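Hydroxyglutarate synthase (Pseudomonas putida, PDB 6W1G) catalyses the iron(II)-dependent decarboxylation and hydroxylation of 2-oxoadipate to D-2-hydroxyglutarate with dioxygen, a step in D-lysine catabolism. Local coordinates at residues Q155-S159 against R160-L164; E427-E430 against A431-L435; V437-E440 against L441-Y444. One frame throughout, in Å; residues are numbered along the deposited sequence. Where two conformers were deposited one is given.

Followed from the N terminus, the three local contacts illustrate how helices begin and end. Interaction 1 closes the turn from helix 141-153 into helix 159-171 and caps the start of the latter. Much later in the chain, interaction 2 ends helix 424-433, and interaction 3 starts helix 440-458 after a short connection. The three lie in series, with none nested in or crossing another. Interaction 1 stands apart, its nearest atoms about 11 Å from those of interaction 2, although both lean on helix 78-90. Interactions 2 and 3 touch directly, and together they fix the connection between the last two helices against strands 94-100 and 108-114.

Interaction 1. Residues Q155-S159 against R160-L164; sequences QIFTS and RALEL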
ATOM      1  N   GLN A 155     -17.340   8.753 -18.038  1.00 20.66           N
ATOM      2  CA  GLN A 155     -16.803   9.866 -17.257  1.00 18.48           C
ATOM      3  C   GLN A 155     -16.825   9.497 -15.776  1.00 17.02           C
ATOM      4  O   GLN A 155     -17.862   9.615 -15.120  1.00 21.77           O
ATOM      5  CB  GLN A 155     -17.598  11.142 -17.478  1.00 23.82           C
ATOM      6  CG  GLN A 155     -17.182  12.305 -16.557  1.00 29.26           C
ATOM      7  CD  GLN A 155     -15.692  12.664 -16.613  1.00 30.28           C
ATOM      8  OE1 GLN A 155     -14.918  12.207 -15.787  1.00 25.32           O
ATOM      9  NE2 GLN A 155     -15.303  13.504 -17.571  1.00 33.90           N
ATOM     10  N   ILE A 156     -15.690   9.061 -15.250  1.00 14.01           N
ATOM     11  CA  ILE A 156     -15.662   8.524 -13.895  1.00 14.38           C
ATOM     12  C   ILE A 156     -15.603   9.565 -12.792  1.00 13.00           C
ATOM     13  O   ILE A 156     -15.776   9.220 -11.629  1.00 15.10           O
ATOM     14  CB  ILE A 156     -14.519   7.503 -13.749  1.00 14.12           C
ATOM     15  CG1 ILE A 156     -13.145   8.170 -13.786  1.00 13.45           C
ATOM     16  CG2 ILE A 156     -14.665   6.371 -14.784  1.00 15.72           C
ATOM     17  CD1 ILE A 156     -12.027   7.223 -13.432  1.00 14.59           C
ATOM     18  N   PHE A 157     -15.341  10.826 -13.091  1.00 12.39           N
ATOM     19  CA  PHE A 157     -15.258  11.889 -12.115  1.00 12.96           C
ATOM     20  C   PHE A 157     -16.466  12.801 -12.214  1.00 13.40           C
ATOM     21  O   PHE A 157     -16.894  13.152 -13.327  1.00 16.49           O
ATOM     22  CB  PHE A 157     -14.036  12.740 -12.360  1.00 14.54           C
ATOM     23  CG  PHE A 157     -12.762  11.940 -12.436  1.00 14.68           C
ATOM     24  CD1 PHE A 157     -12.182  11.401 -11.306  1.00 15.06           C
ATOM     25  CD2 PHE A 157     -12.185  11.657 -13.678  1.00 16.27           C
ATOM     26  CE1 PHE A 157     -11.000  10.644 -11.419  1.00 17.33           C
ATOM     27  CE2 PHE A 157     -11.034  10.912 -13.789  1.00 17.24           C
ATOM     28  CZ  PHE A 157     -10.443  10.414 -12.684  1.00 16.49           C
ATOM     29  N   THR A 158     -17.006  13.203 -11.070  1.00 12.64           N
ATOM     30  CA  THR A 158     -18.074  14.182 -11.112  1.00 12.54           C
ATOM     31  C   THR A 158     -17.528  15.534 -11.535  1.00 11.91           C
ATOM     32  O   THR A 158     -16.358  15.867 -11.336  1.00 12.18           O
ATOM     33  CB  THR A 158     -18.807  14.329  -9.786  1.00 13.72           C
ATOM     34  OG1 THR A 158     -17.950  14.992  -8.856  1.00 13.74           O
ATOM     35  CG2 THR A 158     -19.259  12.981  -9.223  1.00 15.72           C
ATOM     36  N   SER A 159     -18.401  16.325 -12.154  1.00 13.24           N
ATOM     37  CA  SER A 159     -17.993  17.656 -12.557  1.00 13.03           C
ATOM     38  C   SER A 159     -17.541  18.487 -11.357  1.00 12.41           C
ATOM     39  O   SER A 159     -16.583  19.278 -11.478  1.00 12.85           O
ATOM     40  CB  SER A 159     -19.117  18.358 -13.316  1.00 15.84           C
ATOM     41  OG  SER A 159     -19.312  17.753 -14.574  1.00 19.81           O
ATOM     42  N   ARG A 160     -18.216  18.334 -10.211  1.00 11.87           N
ATOM     43  CA  ARG A 160     -17.823  19.097  -9.032  1.00 11.54           C
ATOM     44  C   ARG A 160     -16.423  18.676  -8.547  1.00 11.11           C
ATOM     45  O   ARG A 160     -15.616  19.522  -8.144  1.00 11.96           O
ATOM     46  CB  ARG A 160     -18.856  18.951  -7.912  1.00 12.29           C
ATOM     47  CG  ARG A 160     -18.644  19.921  -6.767  1.00 13.22           C
ATOM     48  CD  ARG A 160     -19.116  21.327  -7.157  1.00 14.53           C
ATOM     49  NE  ARG A 160     -18.813  22.266  -6.066  1.00 14.35           N
ATOM     50  CZ  ARG A 160     -17.853  23.183  -6.084  1.00 13.73           C
ATOM     51  NH1 ARG A 160     -17.100  23.381  -7.175  1.00 14.33           N
ATOM     52  NH2 ARG A 160     -17.633  23.890  -4.998  1.00 14.89           N
ATOM     53  N   ALA A 161     -16.121  17.372  -8.588  1.00 11.02           N
ATOM     54  CA  ALA A 161     -14.760  16.961  -8.235  1.00 11.48           C
ATOM     55  C   ALA A 161     -13.734  17.647  -9.120  1.00 10.99           C
ATOM     56  O   ALA A 161     -12.706  18.115  -8.644  1.00 11.81           O
ATOM     57  CB  ALA A 161     -14.621  15.444  -8.317  1.00 11.74           C
ATOM     58  N   LEU A 162     -13.970  17.637 -10.436  1.00 11.28           N
ATOM     59  CA  LEU A 162     -13.031  18.240 -11.372  1.00 11.38           C
ATOM     60  C   LEU A 162     -12.873  19.735 -11.112  1.00 10.94           C
ATOM     61  O   LEU A 162     -11.763  20.271 -11.170  1.00 12.29           O
ATOM     62  CB  LEU A 162     -13.481  17.963 -12.804  1.00 12.51           C
ATOM     63  CG  LEU A 162     -13.463  16.492 -13.204  1.00 12.88           C
ATOM     64  CD1 LEU A 162     -14.090  16.340 -14.586  1.00 15.88           C
ATOM     65  CD2 LEU A 162     -12.054  15.909 -13.158  1.00 14.68           C
ATOM     66  N   GLU A 163     -13.977  20.413 -10.768  1.00 11.19           N
ATOM     67  CA  GLU A 163     -13.899  21.831 -10.448  1.00 11.97           C
ATOM     68  C   GLU A 163     -13.012  22.066  -9.239  1.00 10.87           C
ATOM     69  O   GLU A 163     -12.213  23.007  -9.215  1.00 11.52           O
ATOM     70  CB  GLU A 163     -15.298  22.377 -10.170  1.00 12.12           C
ATOM     71  CG  GLU A 163     -16.175  22.494 -11.375  1.00 13.41           C
ATOM     72  CD  GLU A 163     -17.612  22.806 -11.057  1.00 13.28           C
ATOM     73  OE1 GLU A 163     -18.040  22.928  -9.875  1.00 14.44           O
ATOM     74  OE2 GLU A 163     -18.373  22.908 -12.037  1.00 17.30           O
ATOM     75  N   LEU A 164     -13.175  21.232  -8.194  1.00 11.50           N
ATOM     76  CA  LEU A 164     -12.431  21.470  -6.965  1.00 11.22           C
ATOM     77  C   LEU A 164     -10.960  21.100  -7.123  1.00 10.85           C
ATOM     78  O   LEU A 164     -10.101  21.764  -6.525  1.00 11.20           O
ATOM     79  CB  LEU A 164     -13.081  20.703  -5.821  1.00 10.84           C
ATOM     80  CG  LEU A 164     -14.400  21.313  -5.346  1.00 12.88           C
ATOM     81  CD1 LEU A 164     -15.198  20.324  -4.486  1.00 13.95           C
ATOM     82  CD2 LEU A 164     -14.111  22.585  -4.545  1.00 16.34           C
TER
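Phe157 and Leu162 meet with their side chains crossing at about a right angle, CB of Phe157 lying 3.8 Å from CD2 of Leu162. The methyl reaches the aromatic residue near its root, and the ring leads off beyond it. In the sequence the two flank the N-cap residue, Thr158: one stands just before it and the other four places after, the spacing of a hydrophobic staple. Ile156 CG1 rests over one face of the Phe157 ring, 3.4 Å above the plane and toward its rim.

Thr158 supplies the polar half of the motif. Its OG1 sits between the backbone N and the carbonyl carbon (chi1 72°), which turns the hydroxyl toward the first helical turn, where it accepts from Ala161 N at 3.0 Å. The same OG1 also bonds Glu185 OE1, so two partners fix the hydroxyl. Thr158 O accepts from Leu162 N at 3.1 Å, beginning the main-chain ladder that Ser159 O continues with Glu163 N.

Further along, Arg160 bends at chi2 (76°) and runs beside the helix to a salt bridge, NH1 to Glu163 OE1 at 2.9 Å. The carboxylate uses its anti lone pair and lies 24° out of the guanidinium plane, while Leu164 CG packs over one guanidinium face, 3.8 Å above it.

The capped end is wedged between two other helices: Phe157 and Leu162 press on Thr83 of helix 78-90, whereas Arg160 and Ala161 lean on Glu185 of helix 176-188.

Interaction 2. Residues E427-E430 against A431-L435; sequences EAFE and AALGL
Glu427 O accepts from Ala431 N at 2.9 Å, the first of four successive main-chain bonds that carry helix 424-433 to its end. Ala428 repeats the step with Ala432 N, and here the two small residues bring little beyond their backbones.

Phe429 adds a side-chain contact to its bond with Leu433 N. Phe429 and Leu433, four residues apart, share one side of the helix. With CG anti to the backbone N (chi1 -173°), the Phe429 ring is carried toward Leu433, whose CD2 methyl comes obliquely to it, 4.1 Å from Phe429 CE2. His109 meets the Phe429 ring edge-to-face, and both side chains pack on Leu81 of helix 78-90.

Glu430 closes the ladder: its O takes Gly434 N at 2.9 Å. Its CB lies 3.5 Å from Leu435 O, and the extended chain beyond CG carries the carboxylate onward, where OE2 accepts from Val437 N. One residue thus holds the connection at two points, through its carbonyl and through its carboxylate.

Gly434 has a phi of 92°, at which a CB would jam against the preceding carbonyl oxygen. The positive-phi glycine after the last helical residue, giving its N-H to the carbonyl four residues back, is typical of the alpha-L C-cap.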
ATOM      1  N   GLU A 427       8.036   3.715 -19.262  1.00 27.50           N
ATOM      2  CA  GLU A 427       7.915   4.965 -20.005  1.00 27.94           C
ATOM      3  C   GLU A 427       6.491   5.173 -20.506  1.00 26.75           C
ATOM      4  O   GLU A 427       5.976   6.290 -20.457  1.00 26.30           O
ATOM      5  CB  GLU A 427       8.915   4.973 -21.162  1.00 33.03           C
ATOM      6  CG  GLU A 427      10.368   5.044 -20.713  1.00 39.05           C
ATOM      7  CD  GLU A 427      11.371   4.781 -21.838  1.00 44.35           C
ATOM      8  OE1 GLU A 427      10.978   4.646 -23.016  1.00 46.43           O
ATOM      9  OE2 GLU A 427      12.575   4.700 -21.542  1.00 47.07           O
ATOM     10  N   ALA A 428       5.848   4.106 -20.996  1.00 26.51           N
ATOM     11  CA  ALA A 428       4.458   4.203 -21.415  1.00 24.12           C
ATOM     12  C   ALA A 428       3.569   4.551 -20.232  1.00 20.92           C
ATOM     13  O   ALA A 428       2.645   5.358 -20.367  1.00 22.12           O
ATOM     14  CB  ALA A 428       3.983   2.892 -22.046  1.00 26.39           C
ATOM     15  N   PHE A 429       3.818   3.934 -19.069  1.00 21.12           N
ATOM     16  CA  PHE A 429       3.025   4.245 -17.898  1.00 17.84           C
ATOM     17  C   PHE A 429       3.173   5.716 -17.538  1.00 15.54           C
ATOM     18  O   PHE A 429       2.193   6.394 -17.227  1.00 17.05           O
ATOM     19  CB  PHE A 429       3.466   3.369 -16.732  1.00 17.52           C
ATOM     20  CG  PHE A 429       2.570   3.509 -15.522  1.00 16.36           C
ATOM     21  CD1 PHE A 429       1.391   2.800 -15.419  1.00 15.28           C
ATOM     22  CD2 PHE A 429       2.901   4.391 -14.511  1.00 15.19           C
ATOM     23  CE1 PHE A 429       0.539   2.937 -14.326  1.00 15.43           C
ATOM     24  CE2 PHE A 429       2.061   4.539 -13.411  1.00 15.85           C
ATOM     25  CZ  PHE A 429       0.889   3.800 -13.311  1.00 16.19           C
ATOM     26  N   GLU A 430       4.412   6.221 -17.524  1.00 19.21           N
ATOM     27  CA  GLU A 430       4.649   7.605 -17.128  1.00 18.88           C
ATOM     28  C   GLU A 430       4.080   8.603 -18.130  1.00 19.02           C
ATOM     29  O   GLU A 430       3.609   9.675 -17.736  1.00 19.74           O
ATOM     30  CB  GLU A 430       6.145   7.837 -16.847  1.00 19.20           C
ATOM     31  CG  GLU A 430       6.598   7.045 -15.628  1.00 20.21           C
ATOM     32  CD  GLU A 430       8.071   7.197 -15.307  1.00 23.33           C
ATOM     33  OE1 GLU A 430       8.878   7.440 -16.222  1.00 26.77           O
ATOM     34  OE2 GLU A 430       8.414   7.078 -14.121  1.00 22.21           O
ATOM     35  N   ALA A 431       4.071   8.253 -19.409  1.00 20.47           N
ATOM     36  CA  ALA A 431       3.447   9.123 -20.390  1.00 21.86           C
ATOM     37  C   ALA A 431       1.954   9.233 -20.128  1.00 21.02           C
ATOM     38  O   ALA A 431       1.371  10.325 -20.230  1.00 22.80           O
ATOM     39  CB  ALA A 431       3.737   8.588 -21.788  1.00 24.86           C
ATOM     40  N   ALA A 432       1.318   8.113 -19.778  1.00 19.70           N
ATOM     41  CA  ALA A 432      -0.111   8.117 -19.456  1.00 18.93           C
ATOM     42  C   ALA A 432      -0.389   8.885 -18.174  1.00 17.58           C
ATOM     43  O   ALA A 432      -1.347   9.653 -18.089  1.00 19.20           O
ATOM     44  CB  ALA A 432      -0.590   6.674 -19.324  1.00 19.63           C
ATOM     45  N   LEU A 433       0.475   8.706 -17.176  1.00 16.57           N
ATOM     46  CA  LEU A 433       0.310   9.333 -15.872  1.00 15.14           C
ATOM     47  C   LEU A 433       0.488  10.841 -15.928  1.00 17.17           C
ATOM     48  O   LEU A 433      -0.149  11.583 -15.161  1.00 17.18           O
ATOM     49  CB  LEU A 433       1.379   8.737 -14.958  1.00 15.77           C
ATOM     50  CG  LEU A 433       1.432   9.170 -13.503  1.00 15.52           C
ATOM     51  CD1 LEU A 433       0.183   8.827 -12.746  1.00 15.56           C
ATOM     52  CD2 LEU A 433       2.634   8.510 -12.826  1.00 16.50           C
ATOM     53  N   GLY A 434       1.362  11.308 -16.805  1.00 17.78           N
ATOM     54  CA  GLY A 434       1.620  12.718 -16.874  1.00 19.88           C
ATOM     55  C   GLY A 434       2.765  13.183 -16.002  1.00 21.14           C
ATOM     56  O   GLY A 434       3.014  14.389 -15.931  1.00 23.00           O
ATOM     57  N   LEU A 435       3.439  12.269 -15.320  1.00 19.76           N
ATOM     58  CA  LEU A 435       4.673  12.583 -14.610  1.00 22.96           C
ATOM     59  C   LEU A 435       5.425  11.292 -14.348  1.00 20.10           C
ATOM     60  O   LEU A 435       4.941  10.201 -14.631  1.00 19.41           O
ATOM     61  CB  LEU A 435       4.406  13.420 -13.369  1.00 22.74           C
ATOM     62  CG  LEU A 435       3.610  12.725 -12.310  1.00 19.76           C
ATOM     63  CD1 LEU A 435       4.024  13.285 -10.945  1.00 23.64           C
ATOM     64  CD2 LEU A 435       2.184  12.970 -12.566  1.00 22.37           C
TER

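Interaction 3. Residues V437-E440 against L441-Y444; sequences VQDE and LALY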
ATOM      1  N   VAL A 437       7.094   8.435 -11.901  1.00 15.53           N
ATOM      2  CA  VAL A 437       6.867   7.880 -10.562  1.00 15.20           C
ATOM      3  C   VAL A 437       8.096   8.170  -9.704  1.00 16.31           C
ATOM      4  O   VAL A 437       9.229   8.294 -10.213  1.00 19.11           O
ATOM      5  CB  VAL A 437       6.526   6.381 -10.584  1.00 16.55           C
ATOM      6  CG1 VAL A 437       5.336   6.159 -11.535  1.00 17.24           C
ATOM      7  CG2 VAL A 437       7.691   5.506 -10.951  1.00 18.35           C
ATOM      8  N   GLN A 438       7.876   8.369  -8.422  1.00 16.22           N
ATOM      9  CA  GLN A 438       8.960   8.597  -7.486  0.58 17.02           C
ATOM     10  C   GLN A 438       9.635   7.270  -7.151  1.00 15.37           C
ATOM     11  O   GLN A 438       9.006   6.211  -7.139  1.00 16.05           O
ATOM     12  CB  GLN A 438       8.412   9.203  -6.197  0.58 21.77           C
ATOM     13  CG  GLN A 438       8.039  10.640  -6.219  0.58 26.73           C
ATOM     14  CD  GLN A 438       9.116  11.402  -5.523  0.58 24.60           C
ATOM     15  OE1 GLN A 438      10.294  11.245  -5.841  0.58 23.80           O
ATOM     16  NE2 GLN A 438       8.739  12.193  -4.530  0.58 20.27           N
ATOM     17  N   ASP A 439      10.932   7.352  -6.846  1.00 16.06           N
ATOM     18  CA  ASP A 439      11.726   6.190  -6.439  1.00 16.43           C
ATOM     19  C   ASP A 439      11.590   6.038  -4.929  1.00 13.99           C
ATOM     20  O   ASP A 439      12.137   6.843  -4.151  1.00 13.82           O
ATOM     21  CB  ASP A 439      13.177   6.427  -6.837  1.00 18.16           C
ATOM     22  CG  ASP A 439      14.135   5.349  -6.360  1.00 23.14           C
ATOM     23  OD1 ASP A 439      13.742   4.363  -5.697  1.00 23.89           O
ATOM     24  OD2 ASP A 439      15.334   5.508  -6.673  1.00 29.04           O
ATOM     25  N   GLU A 440      10.887   4.984  -4.510  1.00 13.23           N
ATOM     26  CA  GLU A 440      10.653   4.772  -3.085  1.00 12.31           C
ATOM     27  C   GLU A 440      11.939   4.614  -2.309  1.00 11.15           C
ATOM     28  O   GLU A 440      12.002   5.025  -1.154  1.00 11.56           O
ATOM     29  CB  GLU A 440       9.714   3.599  -2.837  1.00 13.82           C
ATOM     30  CG  GLU A 440      10.185   2.205  -3.243  1.00 17.70           C
ATOM     31  CD  GLU A 440       9.961   1.879  -4.712  1.00 25.66           C
ATOM     32  OE1 GLU A 440       9.743   2.802  -5.520  1.00 25.02           O
ATOM     33  OE2 GLU A 440       9.991   0.682  -5.060  1.00 30.70           O
ATOM     34  N   LEU A 441      12.952   3.954  -2.894  1.00 12.11           N
ATOM     35  CA  LEU A 441      14.208   3.777  -2.149  1.00 12.12           C
ATOM     36  C   LEU A 441      14.885   5.115  -1.845  1.00 12.01           C
ATOM     37  O   LEU A 441      15.467   5.297  -0.773  1.00 13.29           O
ATOM     38  CB  LEU A 441      15.118   2.818  -2.899  1.00 13.51           C
ATOM     39  CG  LEU A 441      14.416   1.495  -3.228  1.00 14.85           C
ATOM     40  CD1 LEU A 441      15.360   0.512  -3.887  1.00 19.51           C
ATOM     41  CD2 LEU A 441      13.732   0.807  -2.041  1.00 17.48           C
ATOM     42  N   ALA A 442      14.854   6.046  -2.794  1.00 13.28           N
ATOM     43  CA  ALA A 442      15.383   7.382  -2.542  1.00 13.19           C
ATOM     44  C   ALA A 442      14.603   8.082  -1.440  1.00 11.00           C
ATOM     45  O   ALA A 442      15.201   8.757  -0.580  1.00 11.98           O
ATOM     46  CB  ALA A 442      15.371   8.207  -3.832  1.00 15.94           C
ATOM     47  N   LEU A 443      13.281   7.892  -1.418  1.00 10.79           N
ATOM     48  CA  LEU A 443      12.458   8.503  -0.382  1.00 10.49           C
ATOM     49  C   LEU A 443      12.803   7.910   0.990  1.00  9.97           C
ATOM     50  O   LEU A 443      12.863   8.635   1.992  1.00  9.92           O
ATOM     51  CB  LEU A 443      10.978   8.271  -0.698  1.00 11.35           C
ATOM     52  CG  LEU A 443      10.448   9.014  -1.917  1.00 14.68           C
ATOM     53  CD1 LEU A 443       9.023   8.566  -2.185  1.00 16.87           C
ATOM     54  CD2 LEU A 443      10.535  10.480  -1.707  1.00 16.86           C
ATOM     55  N   TYR A 444      13.023   6.597   1.070  1.00  9.57           N
ATOM     56  CA  TYR A 444      13.387   5.987   2.339  1.00  9.77           C
ATOM     57  C   TYR A 444      14.748   6.479   2.814  1.00  9.90           C
ATOM     58  O   TYR A 444      14.945   6.762   4.000  1.00  9.72           O
ATOM     59  CB  TYR A 444      13.389   4.465   2.238  1.00  9.65           C
ATOM     60  CG  TYR A 444      12.040   3.834   2.002  1.00 10.28           C
ATOM     61  CD1 TYR A 444      10.925   4.227   2.716  1.00 11.67           C
ATOM     62  CD2 TYR A 444      11.900   2.827   1.078  1.00 10.89           C
ATOM     63  CE1 TYR A 444       9.679   3.652   2.479  1.00 12.06           C
ATOM     64  CE2 TYR A 444      10.642   2.240   0.863  1.00 11.20           C
ATOM     65  CZ  TYR A 444       9.556   2.679   1.554  1.00 10.46           C
ATOM     66  OH  TYR A 444       8.303   2.101   1.401  1.00 11.37           O
TER
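Asp439 is the N-cap of helix 440-458, its OD1 accepting from Leu441 N at 2.9 Å. With CG anti to the backbone N (chi1 175°), the carboxylate comes in beside the opening turn; the bond itself is weak, bent to 128° at the hydrogen. There OD1 also lies 3.5 Å from Leu441 CB, and OD2 3.9 Å from Ala442 CB. A negative charge at this end probably gains from the positive end of the helix dipole. Asp439 O starts the ladder proper, receiving Leu443 N at 3.1 Å.

Glu440 CG sits between the backbone N and the carbonyl carbon, and the chain bends at chi2 (-83°). The Glu440 and Leu441 side chains lie side by side, pointing the same way, with Glu440 CG 4.0 Å from Leu441 CD2, while Glu440 also meets Arg114 of strand 108-114. The carbonyl of Glu440 does two things at once. Its O accepts from Tyr444 N at 2.9 Å, and it lies over one face of the Tyr444 ring, 3.1 Å from CD2.

Beyond the ring, Tyr444 OH bonds Glu397 N and, weakly, Asp398 OD2, tying helix 440-458 to the loop that holds these two residues. A phenylalanine in its place would probably leave Glu397 N without its hydroxyl mate and that loop less firmly tied to the helix. The Tyr444 side chain is about 12 Å from that of His70, a ligand of the nickel ion in the crystal and of the iron(II) cofactor.

Before the cap, the backbone of Gln438 bonds Pro95 and Gly97, joining the approach to outer strand 94-100. An aspartate ahead of the first turn, taking a backbone N-H with its carboxylate, is the classical side-chain N-cap.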